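Local coordinates for cytochrome c' (Thermochromatium tepidum, PDB 3VRC), which binds a covalently attached heme c and probably carries electrons in a purple photosynthetic bacterium, at residues F78-D83 with Q126-D131; I9-A14 with G55-P60; G85-D90 with K122-K127. All blocks are in the same frame, centred on the assembly; numbering follows the deposited sequence. Where two conformers were deposited one is given.

Contact 1: residues F78-D83 with Q126-D131; sequences FQNLED and QKYRAD. With HEC (heme c), chain L.
OD2 of D83 takes two bonds from the end of the last helix. The Y128 hydroxyl donates to its anti lone pair, OH to OD2 2.6 Å. The ammonium of K127 comes to the syn side, 19° out of the carboxylate plane, and forms a salt bridge, NZ to OD2 2.8 Å. The carboxylate meets the Y128 ring at its edge, the two planes 65° apart. CB of N80 packs against the Y128 hydroxyl, 3.4 Å from OH. The D83 branch can reach both donors because CG stands anti to the backbone N (chi1 -176°). K127 runs out extended, and its CB lies over the centre of the Y128 ring. This covers one face of the ring, while D83 holds its hydroxyl. With an alanine in place of D83, the K127 ammonium is likely to lose its charge partner and the Y128 hydroxyl its acceptor. Further out, the N80 amide is held by E76 O, and V84 and L87 pack on Y128. R129 leads away to the heme, its CD 3.4 Å from CHA. The contact ties the start of helix 81-103 to the end of helix 107-128, which carries the heme in the cytochrome c' four-helix bundle.

Contact 2: residues I9-A14 with G55-P60; sequences IETRQA and GALYGP. With HEC (heme c), chain L.
NH1 of R12 donates to the backbone O of L57 at 2.7 Å, and that oxygen lies close to the guanidinium plane. The other two nitrogens grip O2D of one heme propionate. The NE bond is the straighter, 2.8 Å from NE to O2D with an N-H...O angle of 161°. The NH2 bond to the same O2D is longer, 3.1 Å. NH2 also bonds T62 O and T71 OG1, so the group is fixed around its rim.

Both faces of the guanidinium are packed. Y58 stacks flat on one, centres 4.1 Å apart and planes at 9°. CG1 of I9 lies over the centre of the other. CD of R12 makes a CH-pi contact with the same Y58 ring, offset toward its rim. CG of R12 sits between the backbone N and the carbonyl carbon (chi1 71°), and the chain extends from there to bring the guanidinium to Y58 and the propionate. The guanidinium probably favours the ionised carboxylate. Q13 serves the second oxygen of the same propionate, NE2 to O1D 2.9 Å and almost straight.

L57 supplies the apolar part. CB of R12 rests on the leucine methyl, 3.9 Å from CD1 of L57. CG2 of T11 also meets CD1 of L57, 3.8 Å. The hydroxyl of Y58 bonds that of Y16.

The contact joins helix 5-31 to the loop between helices 36-50 and 75-78. F78 of the short helix packs against R12 and Y58, and W21 of the second subunit packs on T11 and L57.

Contact 3: residues G85-D90 with K122-K127; sequences GKLARD and KACHQK. With HEC (heme c), chain L.
The apolar contact between the helices rests on L87. One methyl, CD1, does the touching, and it meets the backbone as much as the side chains. It lies 3.7 Å from CA of C124 and 4.0 Å from CB of the same residue. The carbonyl O of A123 is also close to this methyl. CD of K127, on the aliphatic part of that chain, borders it at 4.0 Å. The lysine ammonium goes to D83, also on helix 81-103. The leucine CG is anti to the carbonyl carbon (chi1 -63°), which lets this branch lean onto the C124 turn.

Covalent and metal bonds fasten helix 107-128 to the heme. SG of C124 is bonded to CAC at 1.9 Å. The sulfur stands anti to the backbone N of its residue (chi1 -174°), and C124 thus has L87 against its CB and the heme on its SG. One residue later, H125 is the axial ligand, with NE2 2.1 Å from the iron. Its side chain starts off away from helix 85-90. C121 is the predicted second thioether partner, consistent with the CXXCH heme-binding motif of c-type cytochromes.

Helix 85-90 also reaches the heme by van der Waals contact. The vinyl-derived methyl CBC is 3.5 Å from the backbone N of A88, and CB of L87 and CB of A88 also touch it.

Between these two segments the contact is apolar. A salt bridge lies within helix 81-103, where K86 and D90, one turn apart, pair NZ to OD2 at 2.8 Å through the syn lone pair of the carboxylate.

The segments 85-90 and 122-127 run nearly antiparallel, at 155° with axes 9.7 Å apart. They belong to helices 81-103 and 107-128, the last two of the bundle, and the heme lies against both.

Contacts 1 and 3 join the same two helices, 81-103 and 107-128, and share Q126 and K127. Contact 3 lies nearer the centre of the chain and is apolar across the interface. Contact 1, at the helix ends, is charged and polar. The two meet where CE2 of Y128 lies 3.8 Å from CD1 of L87. Contact 2 holds other elements, helix 5-31 and a loop, and combines hydrogen bonds to a propionate, stacking and leucine packing. It reaches contact 1 through F78. All three touch the heme: contact 2 secures a propionate, contact 3 the iron and a thioether, and contact 1 adds R129 beside the porphyrin. Each is only partly buried.

Contact 1: residues F78-D83 with Q126-D131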
loop_
_atom_site.group_PDB
_atom_site.type_symbol
_atom_site.label_atom_id
_atom_site.label_comp_id
_atom_site.label_asym_id
_atom_site.label_seq_id
_atom_site.Cartn_x
_atom_site.Cartn_y
_atom_site.Cartn_z
ATOM N N PHE B 78 -19.085 -8.922 9.081
ATOM C CA PHE B 78 -19.044 -10.349 8.862
ATOM C C PHE B 78 -20.441 -10.936 8.633
ATOM O O PHE B 78 -20.556 -12.011 8.050
ATOM C CB PHE B 78 -18.348 -11.017 10.017
ATOM C CG PHE B 78 -16.929 -10.491 10.163
ATOM C CD1 PHE B 78 -15.903 -11.051 9.405
ATOM C CD2 PHE B 78 -16.652 -9.391 11.006
ATOM C CE1 PHE B 78 -14.582 -10.549 9.457
ATOM C CE2 PHE B 78 -15.358 -8.874 11.059
ATOM C CZ PHE B 78 -14.303 -9.487 10.312
ATOM N N GLN B 79 -21.477 -10.191 8.996
ATOM C CA GLN B 79 -22.875 -10.565 8.758
ATOM C C GLN B 79 -23.350 -10.165 7.359
ATOM O O GLN B 79 -24.468 -10.523 6.984
ATOM C CB GLN B 79 -23.796 -9.912 9.783
ATOM C CG GLN B 79 -23.563 -10.248 11.242
ATOM C CD GLN B 79 -24.155 -9.141 12.163
ATOM O OE1 GLN B 79 -25.070 -8.374 11.812
ATOM N NE2 GLN B 79 -23.582 -9.025 13.299
ATOM N N ASN B 80 -22.549 -9.389 6.644
ATOM C CA ASN B 80 -22.983 -8.820 5.380
ATOM C C ASN B 80 -21.831 -8.844 4.375
ATOM O O ASN B 80 -21.575 -7.843 3.682
ATOM C CB ASN B 80 -23.444 -7.376 5.539
ATOM C CG ASN B 80 -24.685 -7.262 6.366
ATOM O OD1 ASN B 80 -25.812 -7.469 5.865
ATOM N ND2 ASN B 80 -24.504 -7.020 7.659
ATOM N N LEU B 81 -21.193 -10.006 4.227
ATOM C CA LEU B 81 -19.947 -10.039 3.454
ATOM C C LEU B 81 -20.190 -9.684 1.999
ATOM O O LEU B 81 -19.331 -9.103 1.342
ATOM C CB LEU B 81 -19.246 -11.403 3.569
ATOM C CG LEU B 81 -18.514 -11.613 4.901
ATOM C CD1 LEU B 81 -18.147 -13.093 5.059
ATOM C CD2 LEU B 81 -17.313 -10.674 5.046
ATOM N N GLU B 82 -21.354 -10.041 1.458
ATOM C CA GLU B 82 -21.663 -9.683 0.085
ATOM C C GLU B 82 -21.790 -8.166 -0.142
ATOM O O GLU B 82 -21.298 -7.637 -1.156
ATOM C CB GLU B 82 -22.869 -10.449 -0.409
ATOM C CG GLU B 82 -22.428 -11.792 -0.990
ATOM C CD GLU B 82 -23.446 -12.931 -0.884
ATOM O OE1 GLU B 82 -23.316 -13.882 -1.698
ATOM O OE2 GLU B 82 -24.346 -12.914 0.001
ATOM N N ASP B 83 -22.445 -7.464 0.782
ATOM C CA ASP B 83 -22.558 -6.001 0.688
ATOM C C ASP B 83 -21.173 -5.352 0.889
ATOM O O ASP B 83 -20.828 -4.406 0.155
ATOM C CB ASP B 83 -23.533 -5.412 1.726
ATOM C CG ASP B 83 -23.724 -3.889 1.556
ATOM O OD1 ASP B 83 -24.168 -3.540 0.436
ATOM O OD2 ASP B 83 -23.490 -3.082 2.512
ATOM N N GLN B 126 -19.038 3.883 7.363
ATOM C CA GLN B 126 -20.256 4.211 8.111
ATOM C C GLN B 126 -20.954 2.930 8.550
ATOM O O GLN B 126 -21.534 2.894 9.629
ATOM C CB GLN B 126 -21.155 5.076 7.262
ATOM C CG GLN B 126 -20.622 6.487 7.349
ATOM C CD GLN B 126 -21.516 7.501 6.715
ATOM O OE1 GLN B 126 -22.047 7.270 5.626
ATOM N NE2 GLN B 126 -21.694 8.649 7.393
ATOM N N LYS B 127 -20.968 1.924 7.699
ATOM C CA LYS B 127 -21.633 0.694 8.040
ATOM C C LYS B 127 -20.792 -0.240 8.884
ATOM O O LYS B 127 -21.357 -0.986 9.706
ATOM C CB LYS B 127 -22.033 -0.035 6.759
ATOM C CG LYS B 127 -23.191 0.597 6.000
ATOM C CD LYS B 127 -23.394 -0.121 4.674
ATOM C CE LYS B 127 -24.760 0.099 4.046
ATOM N NZ LYS B 127 -24.751 -0.532 2.676
ATOM N N TYR B 128 -19.480 -0.340 8.569
ATOM C CA TYR B 128 -18.739 -1.521 8.948
ATOM C C TYR B 128 -17.458 -1.296 9.763
ATOM O O TYR B 128 -16.826 -2.273 10.164
ATOM C CB TYR B 128 -18.397 -2.318 7.707
ATOM C CG TYR B 128 -19.606 -2.795 6.922
ATOM C CD1 TYR B 128 -20.623 -3.511 7.575
ATOM C CD2 TYR B 128 -19.775 -2.504 5.572
ATOM C CE1 TYR B 128 -21.762 -3.921 6.897
ATOM C CE2 TYR B 128 -20.881 -2.937 4.894
ATOM C CZ TYR B 128 -21.899 -3.656 5.565
ATOM O OH TYR B 128 -23.042 -4.061 4.903
ATOM N N ARG B 129 -17.085 -0.053 10.022
ATOM C CA ARG B 129 -15.868 0.248 10.794
ATOM C C ARG B 129 -16.215 0.978 12.049
ATOM O O ARG B 129 -16.966 1.967 12.020
ATOM C CB ARG B 129 -14.905 1.079 9.946
ATOM C CG ARG B 129 -13.577 1.329 10.667
ATOM C CD ARG B 129 -12.667 2.323 9.958
ATOM N NE ARG B 129 -13.225 3.661 10.033
ATOM C CZ ARG B 129 -12.597 4.724 9.550
ATOM N NH1 ARG B 129 -11.409 4.593 8.914
ATOM N NH2 ARG B 129 -13.109 5.936 9.699
ATOM N N ALA B 130 -15.691 0.520 13.193
ATOM C CA ALA B 130 -15.888 1.225 14.471
ATOM C C ALA B 130 -15.110 2.535 14.474
ATOM O O ALA B 130 -14.019 2.637 13.939
ATOM C CB ALA B 130 -15.446 0.304 15.589
ATOM N N ASP B 131 -15.721 3.543 15.103
ATOM C CA ASP B 131 -15.100 4.848 15.295
ATOM C C ASP B 131 -14.070 4.748 16.419
ATOM O O ASP B 131 -14.151 3.850 17.281
ATOM C CB ASP B 131 -16.156 5.885 15.663
ATOM C CG ASP B 131 -17.221 6.051 14.597
ATOM O OD1 ASP B 131 -16.849 6.197 13.402
ATOM O OD2 ASP B 131 -18.429 6.064 14.950
ATOM O OXT ASP B 131 -13.137 5.569 16.509
HETATM FE FE HEC L . -11.126 1.710 5.472
HETATM C CHA HEC L . -9.977 0.779 8.597
HETATM C CHB HEC L . -8.919 4.342 5.419
HETATM C CHC HEC L . -11.859 2.275 2.195
HETATM C CHD HEC L . -13.299 -0.911 5.542
HETATM N NA HEC L . -9.742 2.481 6.812
HETATM C C1A HEC L . -9.410 1.962 8.023
HETATM C C2A HEC L . -8.503 2.822 8.693
HETATM C C3A HEC L . -8.194 3.882 7.797
HETATM C C4A HEC L . -8.966 3.566 6.621
HETATM C CMA HEC L . -7.238 4.999 7.955
HETATM C CAA HEC L . -8.049 2.677 10.111
HETATM C CBA HEC L . -6.612 2.584 10.304
HETATM C CGA HEC L . -6.162 1.362 9.583
HETATM O O1A HEC L . -5.052 1.484 8.951
HETATM O O2A HEC L . -6.738 0.269 9.626
HETATM N NB HEC L . -10.457 3.030 4.059
HETATM C C1B HEC L . -9.599 4.028 4.219
HETATM C C2B HEC L . -9.500 4.880 3.055
HETATM C C3B HEC L . -10.324 4.242 2.124
HETATM C C4B HEC L . -10.905 3.091 2.778
HETATM C CMB HEC L . -8.686 6.089 2.882
HETATM C CAB HEC L . -10.688 4.640 0.704
HETATM C CBB HEC L . -9.604 5.163 -0.154
HETATM N NC HEC L . -12.360 0.832 4.104
HETATM C C1C HEC L . -12.563 1.215 2.804
HETATM C C2C HEC L . -13.615 0.436 2.156
HETATM C C3C HEC L . -13.997 -0.492 3.148
HETATM C C4C HEC L . -13.212 -0.192 4.331
HETATM C CMC HEC L . -14.095 0.691 0.778
HETATM C CAC HEC L . -15.069 -1.552 3.090
HETATM C CBC HEC L . -15.490 -1.992 1.719
HETATM N ND HEC L . -11.599 0.276 6.802
HETATM C C1D HEC L . -12.493 -0.732 6.667
HETATM C C2D HEC L . -12.530 -1.614 7.795
HETATM C C3D HEC L . -11.540 -1.193 8.644
HETATM C C4D HEC L . -10.946 -0.025 7.972
HETATM C CMD HEC L . -13.477 -2.779 7.987
HETATM C CAD HEC L . -11.050 -1.788 9.929
HETATM C CBD HEC L . -9.914 -2.807 9.642
HETATM C CGD HEC L . -9.472 -3.548 10.892
HETATM O O1D HEC L . -9.233 -2.850 11.920
HETATM O O2D HEC L . -9.411 -4.787 10.845
#

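Contact 2: residues I9-A14 with G55-P60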
loop_
_atom_site.group_PDB
_atom_site.type_symbol
_atom_site.label_atom_id
_atom_site.label_comp_id
_atom_site.label_asym_id
_atom_site.label_seq_id
_atom_site.Cartn_x
_atom_site.Cartn_y
_atom_site.Cartn_z
ATOM N N ILE B 9 -5.523 -9.327 9.829
ATOM C CA ILE B 9 -5.941 -8.049 10.421
ATOM C C ILE B 9 -4.837 -7.024 10.214
ATOM O O ILE B 9 -5.082 -5.892 9.770
ATOM C CB ILE B 9 -6.280 -8.209 11.907
ATOM C CG1 ILE B 9 -7.537 -9.084 12.088
ATOM C CG2 ILE B 9 -6.481 -6.881 12.546
ATOM C CD1 ILE B 9 -7.724 -9.559 13.538
ATOM N N GLU B 10 -3.596 -7.385 10.548
ATOM C CA GLU B 10 -2.524 -6.406 10.401
ATOM C C GLU B 10 -2.334 -5.998 8.949
ATOM O O GLU B 10 -2.053 -4.836 8.666
ATOM C CB GLU B 10 -1.231 -6.958 10.956
ATOM C CG GLU B 10 -1.267 -7.027 12.472
ATOM C CD GLU B 10 -0.029 -7.660 12.971
ATOM O OE1 GLU B 10 0.315 -8.784 12.450
ATOM O OE2 GLU B 10 0.616 -7.040 13.872
ATOM N N THR B 11 -2.472 -6.937 8.043
ATOM C CA THR B 11 -2.227 -6.642 6.626
ATOM C C THR B 11 -3.331 -5.724 6.077
ATOM O O THR B 11 -3.035 -4.799 5.306
ATOM C CB THR B 11 -2.073 -7.893 5.829
ATOM O OG1 THR B 11 -0.979 -8.685 6.370
ATOM C CG2 THR B 11 -1.744 -7.618 4.353
ATOM N N ARG B 12 -4.601 -6.003 6.416
ATOM C CA ARG B 12 -5.641 -5.123 5.900
ATOM C C ARG B 12 -5.483 -3.752 6.494
ATOM O O ARG B 12 -5.637 -2.730 5.791
ATOM C CB ARG B 12 -7.044 -5.738 6.093
ATOM C CG ARG B 12 -7.570 -5.785 7.538
ATOM C CD ARG B 12 -8.616 -6.885 7.678
ATOM N NE ARG B 12 -9.295 -6.824 8.952
ATOM C CZ ARG B 12 -10.026 -7.834 9.460
ATOM N NH1 ARG B 12 -10.105 -8.997 8.811
ATOM N NH2 ARG B 12 -10.718 -7.612 10.579
ATOM N N GLN B 13 -5.169 -3.642 7.792
ATOM C CA GLN B 13 -4.938 -2.361 8.410
ATOM C C GLN B 13 -3.815 -1.603 7.705
ATOM O O GLN B 13 -3.900 -0.385 7.530
ATOM C CB GLN B 13 -4.598 -2.517 9.904
ATOM C CG GLN B 13 -5.852 -2.947 10.688
ATOM C CD GLN B 13 -5.531 -3.289 12.136
ATOM O OE1 GLN B 13 -4.369 -3.547 12.508
ATOM N NE2 GLN B 13 -6.564 -3.373 12.944
ATOM N N ALA B 14 -2.748 -2.303 7.318
ATOM C CA ALA B 14 -1.645 -1.675 6.597
ATOM C C ALA B 14 -2.136 -1.101 5.275
ATOM O O ALA B 14 -1.750 0.027 4.870
ATOM C CB ALA B 14 -0.515 -2.684 6.356
ATOM N N GLY B 55 -10.358 -8.510 0.136
ATOM C CA GLY B 55 -11.392 -9.422 0.707
ATOM C C GLY B 55 -10.779 -10.740 1.235
ATOM O O GLY B 55 -11.299 -11.392 2.142
ATOM N N ALA B 56 -9.637 -11.135 0.722
ATOM C CA ALA B 56 -8.920 -12.319 1.177
ATOM C C ALA B 56 -8.396 -12.163 2.615
ATOM O O ALA B 56 -7.970 -13.145 3.218
ATOM C CB ALA B 56 -7.774 -12.656 0.243
ATOM N N LEU B 57 -8.423 -10.962 3.147
ATOM C CA LEU B 57 -7.933 -10.657 4.486
ATOM C C LEU B 57 -9.041 -10.620 5.562
ATOM O O LEU B 57 -8.815 -10.164 6.686
ATOM C CB LEU B 57 -7.163 -9.338 4.456
ATOM C CG LEU B 57 -6.002 -9.293 3.468
ATOM C CD1 LEU B 57 -5.437 -7.890 3.307
ATOM C CD2 LEU B 57 -4.893 -10.243 3.890
ATOM N N TYR B 58 -10.248 -11.091 5.160
ATOM C CA TYR B 58 -11.402 -11.112 6.049
ATOM C C TYR B 58 -11.861 -12.544 6.357
ATOM O O TYR B 58 -13.057 -12.847 6.355
ATOM C CB TYR B 58 -12.571 -10.222 5.578
ATOM C CG TYR B 58 -12.286 -8.755 5.707
ATOM C CD1 TYR B 58 -12.630 -8.095 6.859
ATOM C CD2 TYR B 58 -11.559 -8.069 4.686
ATOM C CE1 TYR B 58 -12.361 -6.802 7.019
ATOM C CE2 TYR B 58 -11.283 -6.717 4.840
ATOM C CZ TYR B 58 -11.708 -6.083 5.993
ATOM O OH TYR B 58 -11.432 -4.779 6.270
ATOM N N GLY B 59 -10.890 -13.436 6.611
ATOM C CA GLY B 59 -11.180 -14.847 6.825
ATOM C C GLY B 59 -11.742 -15.089 8.184
ATOM O O GLY B 59 -11.827 -14.235 9.053
ATOM N N PRO B 60 -12.079 -16.354 8.445
ATOM C CA PRO B 60 -12.520 -16.787 9.775
ATOM C C PRO B 60 -11.503 -16.446 10.837
ATOM O O PRO B 60 -10.291 -16.581 10.610
ATOM C CB PRO B 60 -12.649 -18.311 9.628
ATOM C CG PRO B 60 -12.844 -18.551 8.170
ATOM C CD PRO B 60 -12.106 -17.440 7.449
HETATM FE FE HEC L . -11.126 1.710 5.472
HETATM C CHA HEC L . -9.977 0.779 8.597
HETATM C CHB HEC L . -8.919 4.342 5.419
HETATM C CHC HEC L . -11.859 2.275 2.195
HETATM C CHD HEC L . -13.299 -0.911 5.542
HETATM N NA HEC L . -9.742 2.481 6.812
HETATM C C1A HEC L . -9.410 1.962 8.023
HETATM C C2A HEC L . -8.503 2.822 8.693
HETATM C C3A HEC L . -8.194 3.882 7.797
HETATM C C4A HEC L . -8.966 3.566 6.621
HETATM C CMA HEC L . -7.238 4.999 7.955
HETATM C CAA HEC L . -8.049 2.677 10.111
HETATM C CBA HEC L . -6.612 2.584 10.304
HETATM C CGA HEC L . -6.162 1.362 9.583
HETATM O O1A HEC L . -5.052 1.484 8.951
HETATM O O2A HEC L . -6.738 0.269 9.626
HETATM N NB HEC L . -10.457 3.030 4.059
HETATM C C1B HEC L . -9.599 4.028 4.219
HETATM C C2B HEC L . -9.500 4.880 3.055
HETATM C C3B HEC L . -10.324 4.242 2.124
HETATM C C4B HEC L . -10.905 3.091 2.778
HETATM C CMB HEC L . -8.686 6.089 2.882
HETATM C CAB HEC L . -10.688 4.640 0.704
HETATM C CBB HEC L . -9.604 5.163 -0.154
HETATM N NC HEC L . -12.360 0.832 4.104
HETATM C C1C HEC L . -12.563 1.215 2.804
HETATM C C2C HEC L . -13.615 0.436 2.156
HETATM C C3C HEC L . -13.997 -0.492 3.148
HETATM C C4C HEC L . -13.212 -0.192 4.331
HETATM C CMC HEC L . -14.095 0.691 0.778
HETATM C CAC HEC L . -15.069 -1.552 3.090
HETATM C CBC HEC L . -15.490 -1.992 1.719
HETATM N ND HEC L . -11.599 0.276 6.802
HETATM C C1D HEC L . -12.493 -0.732 6.667
HETATM C C2D HEC L . -12.530 -1.614 7.795
HETATM C C3D HEC L . -11.540 -1.193 8.644
HETATM C C4D HEC L . -10.946 -0.025 7.972
HETATM C CMD HEC L . -13.477 -2.779 7.987
HETATM C CAD HEC L . -11.050 -1.788 9.929
HETATM C CBD HEC L . -9.914 -2.807 9.642
HETATM C CGD HEC L . -9.472 -3.548 10.892
HETATM O O1D HEC L . -9.233 -2.850 11.920
HETATM O O2D HEC L . -9.411 -4.787 10.845
#

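Contact 3: residues G85-D90 with K122-K127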
loop_
_atom_site.group_PDB
_atom_site.type_symbol
_atom_site.label_atom_id
_atom_site.label_comp_id
_atom_site.label_asym_id
_atom_site.label_seq_id
_atom_site.Cartn_x
_atom_site.Cartn_y
_atom_site.Cartn_z
ATOM N N GLY B 85 -18.390 -6.640 0.034
ATOM C CA GLY B 85 -17.739 -6.903 -1.224
ATOM C C GLY B 85 -18.157 -5.896 -2.296
ATOM O O GLY B 85 -17.344 -5.404 -3.095
ATOM N N LYS B 86 -19.448 -5.584 -2.333
ATOM C CA LYS B 86 -19.955 -4.615 -3.293
ATOM C C LYS B 86 -19.344 -3.233 -3.007
ATOM O O LYS B 86 -18.916 -2.510 -3.947
ATOM C CB LYS B 86 -21.485 -4.537 -3.209
ATOM C CG LYS B 86 -22.115 -3.661 -4.284
ATOM C CD LYS B 86 -22.357 -2.221 -3.838
ATOM C CE LYS B 86 -22.890 -1.370 -5.002
ATOM N NZ LYS B 86 -23.126 0.042 -4.557
ATOM N N LEU B 87 -19.288 -2.834 -1.737
ATOM C CA LEU B 87 -18.688 -1.544 -1.377
ATOM C C LEU B 87 -17.196 -1.515 -1.720
ATOM O O LEU B 87 -16.675 -0.450 -2.127
ATOM C CB LEU B 87 -18.913 -1.222 0.082
ATOM C CG LEU B 87 -20.400 -1.055 0.506
ATOM C CD1 LEU B 87 -20.480 -0.575 1.915
ATOM C CD2 LEU B 87 -21.210 -0.195 -0.442
ATOM N N ALA B 88 -16.518 -2.657 -1.597
ATOM C CA ALA B 88 -15.122 -2.737 -1.988
ATOM C C ALA B 88 -14.993 -2.584 -3.486
ATOM O O ALA B 88 -14.066 -1.915 -3.987
ATOM C CB ALA B 88 -14.507 -4.034 -1.489
ATOM N N ARG B 89 -15.908 -3.196 -4.247
ATOM C CA ARG B 89 -15.854 -3.019 -5.707
ATOM C C ARG B 89 -16.129 -1.600 -6.120
ATOM O O ARG B 89 -15.465 -1.109 -7.055
ATOM C CB ARG B 89 -16.832 -3.986 -6.364
ATOM C CG ARG B 89 -16.351 -5.433 -6.393
ATOM C CD ARG B 89 -17.202 -6.393 -7.240
ATOM N NE ARG B 89 -18.635 -6.341 -6.927
ATOM C CZ ARG B 89 -19.253 -7.070 -5.988
ATOM N NH1 ARG B 89 -18.581 -7.913 -5.194
ATOM N NH2 ARG B 89 -20.553 -6.912 -5.815
ATOM N N ASP B 90 -17.037 -0.893 -5.414
ATOM C CA ASP B 90 -17.245 0.489 -5.721
ATOM C C ASP B 90 -15.963 1.282 -5.495
ATOM O O ASP B 90 -15.633 2.152 -6.315
ATOM C CB ASP B 90 -18.304 1.118 -4.802
ATOM C CG ASP B 90 -19.760 0.691 -5.086
ATOM O OD1 ASP B 90 -20.026 0.032 -6.090
ATOM O OD2 ASP B 90 -20.593 1.061 -4.173
ATOM N N LYS B 122 -15.988 6.298 2.786
ATOM C CA LYS B 122 -16.928 6.638 3.861
ATOM C C LYS B 122 -18.127 5.728 3.891
ATOM O O LYS B 122 -18.620 5.374 4.972
ATOM C CB LYS B 122 -17.395 8.088 3.642
ATOM C CG LYS B 122 -18.309 8.609 4.765
ATOM C CD LYS B 122 -18.725 10.054 4.489
ATOM C CE LYS B 122 -19.695 10.552 5.538
ATOM N NZ LYS B 122 -20.153 11.956 5.247
ATOM N N ALA B 123 -18.634 5.292 2.743
ATOM C CA ALA B 123 -19.831 4.453 2.685
ATOM C C ALA B 123 -19.564 3.169 3.452
ATOM O O ALA B 123 -20.443 2.649 4.191
ATOM C CB ALA B 123 -20.256 4.152 1.228
ATOM N N CYS B 124 -18.379 2.599 3.245
ATOM C CA CYS B 124 -18.038 1.365 3.954
ATOM C C CYS B 124 -17.804 1.610 5.441
ATOM O O CYS B 124 -18.327 0.860 6.275
ATOM C CB CYS B 124 -16.876 0.677 3.254
ATOM S SG CYS B 124 -16.574 -0.923 4.034
ATOM N N HIS B 125 -17.066 2.668 5.777
ATOM C CA HIS B 125 -16.798 2.945 7.135
ATOM C C HIS B 125 -18.083 3.141 7.937
ATOM O O HIS B 125 -18.197 2.655 9.081
ATOM C CB HIS B 125 -15.943 4.186 7.288
ATOM C CG HIS B 125 -14.544 3.978 6.742
ATOM N ND1 HIS B 125 -13.733 4.963 6.350
ATOM C CD2 HIS B 125 -13.841 2.799 6.521
ATOM C CE1 HIS B 125 -12.577 4.427 5.913
ATOM N NE2 HIS B 125 -12.633 3.112 6.024
ATOM N N GLN B 126 -19.038 3.883 7.363
ATOM C CA GLN B 126 -20.256 4.211 8.111
ATOM C C GLN B 126 -20.954 2.930 8.550
ATOM O O GLN B 126 -21.534 2.894 9.629
ATOM C CB GLN B 126 -21.155 5.076 7.262
ATOM C CG GLN B 126 -20.622 6.487 7.349
ATOM C CD GLN B 126 -21.516 7.501 6.715
ATOM O OE1 GLN B 126 -22.047 7.270 5.626
ATOM N NE2 GLN B 126 -21.694 8.649 7.393
ATOM N N LYS B 127 -20.968 1.924 7.699
ATOM C CA LYS B 127 -21.633 0.694 8.040
ATOM C C LYS B 127 -20.792 -0.240 8.884
ATOM O O LYS B 127 -21.357 -0.986 9.706
ATOM C CB LYS B 127 -22.033 -0.035 6.759
ATOM C CG LYS B 127 -23.191 0.597 6.000
ATOM C CD LYS B 127 -23.394 -0.121 4.674
ATOM C CE LYS B 127 -24.760 0.099 4.046
ATOM N NZ LYS B 127 -24.751 -0.532 2.676
HETATM FE FE HEC L . -11.126 1.710 5.472
HETATM C CHA HEC L . -9.977 0.779 8.597
HETATM C CHB HEC L . -8.919 4.342 5.419
HETATM C CHC HEC L . -11.859 2.275 2.195
HETATM C CHD HEC L . -13.299 -0.911 5.542
HETATM N NA HEC L . -9.742 2.481 6.812
HETATM C C1A HEC L . -9.410 1.962 8.023
HETATM C C2A HEC L . -8.503 2.822 8.693
HETATM C C3A HEC L . -8.194 3.882 7.797
HETATM C C4A HEC L . -8.966 3.566 6.621
HETATM C CMA HEC L . -7.238 4.999 7.955
HETATM C CAA HEC L . -8.049 2.677 10.111
HETATM C CBA HEC L . -6.612 2.584 10.304
HETATM C CGA HEC L . -6.162 1.362 9.583
HETATM O O1A HEC L . -5.052 1.484 8.951
HETATM O O2A HEC L . -6.738 0.269 9.626
HETATM N NB HEC L . -10.457 3.030 4.059
HETATM C C1B HEC L . -9.599 4.028 4.219
HETATM C C2B HEC L . -9.500 4.880 3.055
HETATM C C3B HEC L . -10.324 4.242 2.124
HETATM C C4B HEC L . -10.905 3.091 2.778
HETATM C CMB HEC L . -8.686 6.089 2.882
HETATM C CAB HEC L . -10.688 4.640 0.704
HETATM C CBB HEC L . -9.604 5.163 -0.154
HETATM N NC HEC L . -12.360 0.832 4.104
HETATM C C1C HEC L . -12.563 1.215 2.804
HETATM C C2C HEC L . -13.615 0.436 2.156
HETATM C C3C HEC L . -13.997 -0.492 3.148
HETATM C C4C HEC L . -13.212 -0.192 4.331
HETATM C CMC HEC L . -14.095 0.691 0.778
HETATM C CAC HEC L . -15.069 -1.552 3.090
HETATM C CBC HEC L . -15.490 -1.992 1.719
HETATM N ND HEC L . -11.599 0.276 6.802
HETATM C C1D HEC L . -12.493 -0.732 6.667
HETATM C C2D HEC L . -12.530 -1.614 7.795
HETATM C C3D HEC L . -11.540 -1.193 8.644
HETATM C C4D HEC L . -10.946 -0.025 7.972
HETATM C CMD HEC L . -13.477 -2.779 7.987
HETATM C CAD HEC L . -11.050 -1.788 9.929
HETATM C CBD HEC L . -9.914 -2.807 9.642
HETATM C CGD HEC L . -9.472 -3.548 10.892
HETATM O O1D HEC L . -9.233 -2.850 11.920
HETATM O O2D HEC L . -9.411 -4.787 10.845
#